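Local coordinates for protein iodotyrosine deiodinase (Thermotoga neapolitana, PDB 6Q1B) that removes halogen from halotyrosines such as 3-iodo-L-tyrosine and 3,5-diiodo-L-tyrosine, using FMN as cofactor and NADPH as reductant, and works as a homodimer of the nitroreductase family, at residues A[11-16]-A[134-139]. Numbering follows the deposited sequence.
With FMN (flavin mononucleotide), chain C; YOF (3-fluorotyrosine), chain D.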
ATOM      1  N   ARG A  11       9.425 -12.599  -2.182  1.00 13.51           N
ATOM      2  CA  ARG A  11       9.439 -11.831  -0.987  1.00 14.75           C
ATOM      3  C   ARG A  11       8.472 -12.413   0.009  1.00 15.48           C
ATOM      4  O   ARG A  11       7.338 -12.724  -0.314  1.00 14.06           O
ATOM      5  CB  ARG A  11       9.102 -10.394  -1.278  1.00 14.78           C
ATOM      6  CG  ARG A  11       9.340  -9.558  -0.058  1.00 21.06           C
ATOM      7  CD  ARG A  11       8.090  -9.040   0.530  1.00 20.59           C
ATOM      8  NE  ARG A  11       8.404  -8.561   1.866  1.00 15.64           N
ATOM      9  CZ  ARG A  11       7.724  -8.855   2.959  1.00 11.65           C
ATOM     10  NH1 ARG A  11       6.605  -9.565   2.893  1.00 11.95           N
ATOM     11  NH2 ARG A  11       8.128  -8.376   4.106  1.00 11.19           N
ATOM     12  N   LYS A  12       8.983 -12.569   1.215  1.00 13.20           N
ATOM     13  CA  LYS A  12       8.250 -13.113   2.311  1.00 13.06           C
ATOM     14  C   LYS A  12       8.666 -12.435   3.579  1.00 15.69           C
ATOM     15  O   LYS A  12       9.648 -11.705   3.640  1.00 15.57           O
ATOM     16  CB  LYS A  12       8.500 -14.592   2.437  1.00 15.85           C
ATOM     17  CG  LYS A  12       9.932 -14.951   2.734  1.00 15.68           C
ATOM     18  CD  LYS A  12      10.070 -16.444   2.857  1.00 18.40           C
ATOM     19  CE  LYS A  12      11.470 -16.885   3.246  1.00 20.94           C
ATOM     20  NZ  LYS A  12      12.459 -16.708   2.156  1.00 25.05           N
ATOM     21  N   THR A  13       7.906 -12.707   4.615  1.00 12.04           N
ATOM     22  CA  THR A  13       8.198 -12.144   5.902  1.00 10.86           C
ATOM     23  C   THR A  13       9.533 -12.590   6.364  1.00 12.20           C
ATOM     24  O   THR A  13       9.905 -13.765   6.244  1.00 14.42           O
ATOM     25  CB  THR A  13       7.183 -12.565   6.965  1.00 12.94           C
ATOM     26  OG1 THR A  13       5.873 -12.591   6.413  1.00 15.75           O
ATOM     27  CG2 THR A  13       7.206 -11.602   8.097  1.00 13.79           C
ATOM     28  N   VAL A  14      10.249 -11.650   6.947  1.00 13.48           N
ATOM     29  CA  VAL A  14      11.453 -12.006   7.644  1.00 15.41           C
ATOM     30  C   VAL A  14      11.298 -11.528   9.063  1.00 13.90           C
ATOM     31  O   VAL A  14      11.142 -10.343   9.299  1.00 14.35           O
ATOM     32  CB  VAL A  14      12.666 -11.393   7.002  1.00 12.83           C
ATOM     33  CG1 VAL A  14      13.907 -11.671   7.824  1.00 12.42           C
ATOM     34  CG2 VAL A  14      12.828 -11.959   5.625  1.00 15.02           C
ATOM     35  N   ARG A  15      11.309 -12.467   9.999  1.00 15.12           N
ATOM     36  CA  ARG A  15      11.246 -12.168  11.405  1.00 11.66           C
ATOM     37  C   ARG A  15      12.515 -12.585  12.110  1.00 14.15           C
ATOM     38  O   ARG A  15      12.640 -12.414  13.337  1.00 16.76           O
ATOM     39  CB  ARG A  15      10.073 -12.868  12.053  1.00 13.05           C
ATOM     40  CG  ARG A  15       8.764 -12.386  11.499  1.00 16.94           C
ATOM     41  CD  ARG A  15       7.608 -13.000  12.213  1.00 17.09           C
ATOM     42  NE  ARG A  15       6.330 -12.557  11.677  1.00 15.14           N
ATOM     43  CZ  ARG A  15       5.668 -13.163  10.692  1.00 16.43           C
ATOM     44  NH1 ARG A  15       6.159 -14.235  10.096  1.00 17.71           N
ATOM     45  NH2 ARG A  15       4.520 -12.678  10.283  1.00 14.30           N
ATOM     46  N   ARG A  16      13.426 -13.189  11.353  1.00 14.67           N
ATOM     47  CA  ARG A  16      14.710 -13.603  11.848  1.00 18.72           C
ATOM     48  C   ARG A  16      15.734 -12.813  11.130  1.00 17.16           C
ATOM     49  O   ARG A  16      15.831 -12.889   9.929  1.00 16.78           O
ATOM     50  CB  ARG A  16      14.952 -15.085  11.591  1.00 19.06           C
ATOM     51  CG  ARG A  16      14.089 -15.989  12.389  1.00 21.10           C
ATOM     52  CD  ARG A  16      14.319 -17.444  11.950  1.00 20.69           C
ATOM     53  NE  ARG A  16      15.746 -17.763  11.980  1.00 21.12           N
ATOM     54  CZ  ARG A  16      16.413 -18.191  13.054  1.00 19.72           C
ATOM     55  NH1 ARG A  16      15.791 -18.397  14.215  1.00 21.00           N
ATOM     56  NH2 ARG A  16      17.714 -18.417  12.961  1.00 21.85           N
ATOM     57  N   GLY A 134      15.358  -8.161   4.544  1.00 16.83           N
ATOM     58  CA  GLY A 134      14.100  -8.723   4.962  1.00 18.91           C
ATOM     59  C   GLY A 134      13.382  -7.729   5.822  1.00 16.27           C
ATOM     60  O   GLY A 134      13.966  -6.817   6.395  1.00 15.16           O
ATOM     61  N   SER A 135      12.086  -7.919   5.920  1.00 12.16           N
ATOM     62  CA  SER A 135      11.319  -7.130   6.838  0.59 13.90           C
ATOM     63  C   SER A 135      10.009  -7.789   7.150  1.00 16.22           C
ATOM     64  O   SER A 135       9.715  -8.874   6.677  1.00 12.76           O
ATOM     65  CB  SER A 135      11.068  -5.730   6.295  0.59 18.85           C
ATOM     66  OG  SER A 135      10.588  -4.901   7.347  0.59 12.95           O
ATOM     67  N   VAL A 136       9.274  -7.149   8.023  1.00 14.21           N
ATOM     68  CA  VAL A 136       7.957  -7.596   8.386  1.00 15.81           C
ATOM     69  C   VAL A 136       7.205  -6.325   8.723  1.00 13.44           C
ATOM     70  O   VAL A 136       7.735  -5.467   9.403  1.00 15.84           O
ATOM     71  CB  VAL A 136       7.974  -8.579   9.548  1.00 17.95           C
ATOM     72  CG1 VAL A 136       8.805  -8.065  10.693  1.00 13.81           C
ATOM     73  CG2 VAL A 136       6.548  -8.892   9.983  1.00 14.35           C
ATOM     74  N   PRO A 137       5.993  -6.180   8.203  1.00 13.26           N
ATOM     75  CA  PRO A 137       5.205  -5.023   8.580  1.00 13.74           C
ATOM     76  C   PRO A 137       4.678  -5.286   9.961  1.00 16.13           C
ATOM     77  O   PRO A 137       3.705  -5.978  10.141  1.00 26.46           O
ATOM     78  CB  PRO A 137       4.101  -4.983   7.535  1.00 14.59           C
ATOM     79  CG  PRO A 137       4.606  -5.800   6.424  1.00 15.95           C
ATOM     80  CD  PRO A 137       5.390  -6.872   7.060  1.00 18.32           C
ATOM     81  N   TYR A 138       5.364  -4.771  10.945  1.00 14.24           N
ATOM     82  CA  TYR A 138       4.988  -5.108  12.285  1.00 15.24           C
ATOM     83  C   TYR A 138       4.063  -4.030  12.805  1.00 17.20           C
ATOM     84  O   TYR A 138       4.380  -2.858  12.772  1.00 15.12           O
ATOM     85  CB  TYR A 138       6.198  -5.261  13.179  1.00 13.36           C
ATOM     86  CG  TYR A 138       5.738  -5.427  14.581  1.00 13.48           C
ATOM     87  CD1 TYR A 138       4.969  -6.523  14.948  1.00 15.80           C
ATOM     88  CD2 TYR A 138       5.993  -4.459  15.530  1.00 13.37           C
ATOM     89  CE1 TYR A 138       4.494  -6.646  16.223  1.00 16.50           C
ATOM     90  CE2 TYR A 138       5.517  -4.569  16.797  1.00 13.29           C
ATOM     91  CZ  TYR A 138       4.786  -5.677  17.148  1.00 18.26           C
ATOM     92  OH  TYR A 138       4.309  -5.788  18.408  1.00 18.19           O
ATOM     93  N   THR A 139       2.921  -4.460  13.320  1.00 17.04           N
ATOM     94  CA  THR A 139       1.888  -3.555  13.752  1.00 24.05           C
ATOM     95  C   THR A 139       1.459  -3.987  15.140  1.00 20.83           C
ATOM     96  O   THR A 139       0.643  -4.893  15.283  1.00 22.40           O
ATOM     97  CB  THR A 139       0.694  -3.570  12.800  1.00 33.99           C
ATOM     98  OG1 THR A 139       0.255  -4.919  12.636  1.00 28.85           O
ATOM     99  CG2 THR A 139       1.078  -3.016  11.437  1.00 36.66           C
TER
HETATM  100  N1  FMN C 301       3.525  -9.995  11.036  1.00 11.74           N
HETATM  101  C2  FMN C 301       3.772 -10.070  12.357  1.00 14.29           C
HETATM  102  O2  FMN C 301       4.498 -10.958  12.782  1.00 16.39           O
HETATM  103  N3  FMN C 301       3.203  -9.175  13.217  1.00 13.11           N
HETATM  104  C4  FMN C 301       2.400  -8.160  12.775  1.00 12.51           C
HETATM  105  O4  FMN C 301       1.894  -7.373  13.567  1.00 14.47           O
HETATM  106  C4A FMN C 301       2.147  -8.083  11.429  1.00 12.79           C
HETATM  107  N5  FMN C 301       1.350  -7.096  10.951  1.00 17.14           N
HETATM  108  C5A FMN C 301       1.150  -6.992   9.607  1.00 14.23           C
HETATM  109  C6  FMN C 301       0.370  -5.945   9.160  1.00 12.54           C
HETATM  110  C7  FMN C 301       0.147  -5.801   7.809  1.00 11.39           C
HETATM  111  C7M FMN C 301      -0.699  -4.668   7.329  1.00 13.52           C
HETATM  112  C8  FMN C 301       0.713  -6.716   6.935  1.00 11.41           C
HETATM  113  C8M FMN C 301       0.497  -6.518   5.464  1.00 14.48           C
HETATM  114  C9  FMN C 301       1.516  -7.769   7.374  1.00 10.70           C
HETATM  115  C9A FMN C 301       1.731  -7.902   8.739  1.00 13.53           C
HETATM  116  N10 FMN C 301       2.503  -8.937   9.239  1.00 14.20           N
HETATM  117  C10 FMN C 301       2.737  -8.993  10.574  1.00 12.37           C
HETATM  118  C1' FMN C 301       3.144  -9.944   8.358  1.00 11.18           C
HETATM  119  C2' FMN C 301       2.088 -10.952   7.908  1.00 10.58           C
HETATM  120  O2' FMN C 301       1.876 -11.896   8.939  1.00 12.89           O
HETATM  121  C3' FMN C 301       2.556 -11.611   6.614  1.00 11.90           C
HETATM  122  O3' FMN C 301       2.601 -10.641   5.590  1.00 12.32           O
HETATM  123  C4' FMN C 301       1.687 -12.784   6.182  1.00 12.88           C
HETATM  124  O4' FMN C 301       1.864 -13.787   7.158  1.00 13.83           O
HETATM  125  C5' FMN C 301       2.146 -13.330   4.847  1.00 14.97           C
HETATM  126  O5' FMN C 301       3.514 -13.630   4.960  1.00 13.27           O
HETATM  127  P   FMN C 301       4.284 -14.240   3.711  1.00 16.85           P
HETATM  128  O1P FMN C 301       5.681 -14.653   4.220  1.00 13.63           O
HETATM  129  O2P FMN C 301       4.398 -13.174   2.619  1.00 13.69           O
HETATM  130  O3P FMN C 301       3.443 -15.432   3.260  1.00 13.81           O
HETATM  131  N   YOF D 302       0.800  -8.000  15.915  1.00 14.72           N
HETATM  132  CA  YOF D 302       0.640  -9.279  16.532  1.00 18.91           C
HETATM  133  C   YOF D 302       1.961  -9.995  16.405  1.00 16.72           C
HETATM  134  O   YOF D 302       2.004 -11.221  16.945  1.00 18.52           O
HETATM  135  OXT YOF D 302       2.945  -9.562  15.822  1.00 15.18           O
HETATM  136  CB  YOF D 302      -0.403 -10.131  15.826  1.00 15.88           C
HETATM  137  CG  YOF D 302      -0.252 -10.273  14.355  1.00 13.09           C
HETATM  138  CD1 YOF D 302      -1.147  -9.594  13.523  1.00 17.55           C
HETATM  139  CD2 YOF D 302       0.704 -11.128  13.790  1.00 12.62           C
HETATM  140  CE1 YOF D 302      -1.053  -9.778  12.141  1.00 18.29           C
HETATM  141  CE2 YOF D 302       0.811 -11.306  12.412  1.00 12.35           C
HETATM  142  CZ  YOF D 302      -0.070 -10.606  11.588  1.00 11.21           C
HETATM  143  OH  YOF D 302       0.021 -10.776  10.253  1.00 15.01           O
HETATM  144  F   YOF D 302      -1.877  -9.126  11.297  1.00 29.14           F
HETATM  145  O   HOH W   1      10.975  -9.504   3.840  1.00 14.55           O
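Val-14 N donates a nearly straight hydrogen bond (169°) to Ser-135 O, 2.8 Å away, approaching from above the carbonyl plane. This bond pins the loop after helix 4-10 to the short strand 134-135, and a water accepting from Ser-135 N and donating to Lys-12 O links the two segments beside it. Gly-134 lets Val-14 CG2 come within 3.5 Å of its CA, since a beta carbon would point into that methyl. Thr-13 is split between two tasks. Its N reaches FMN O1P at 3.0 Å, while CG2, anti to the backbone N, packs tightly against Val-136 CG2 at 3.4 Å and also sits over one face of the Arg-15 guanidinium, 3.3 Å above its plane. Extended from CG to NE, Arg-15 reaches the flavin edge, where NE binds FMN O2 at 2.7 Å and NH2 binds FMN N1 at 3.0 Å. A leucine in its place would probably leave O2 and N1 without these donors and Thr-13 CG2 without the flat surface it lies on. Past Val-136, Pro-137 packs its ring carbons against the flavin benzenoid ring, and Thr-139 N donates to FMN O4 at 3.1 Å. Segment 11-16 thus grips the phosphate and the N1/O2 edge of the flavin, while 134-139 lines the ring system, and the Arg-15 charge beside N1 and O2 is likely to stabilise negative charge there when the flavin is reduced.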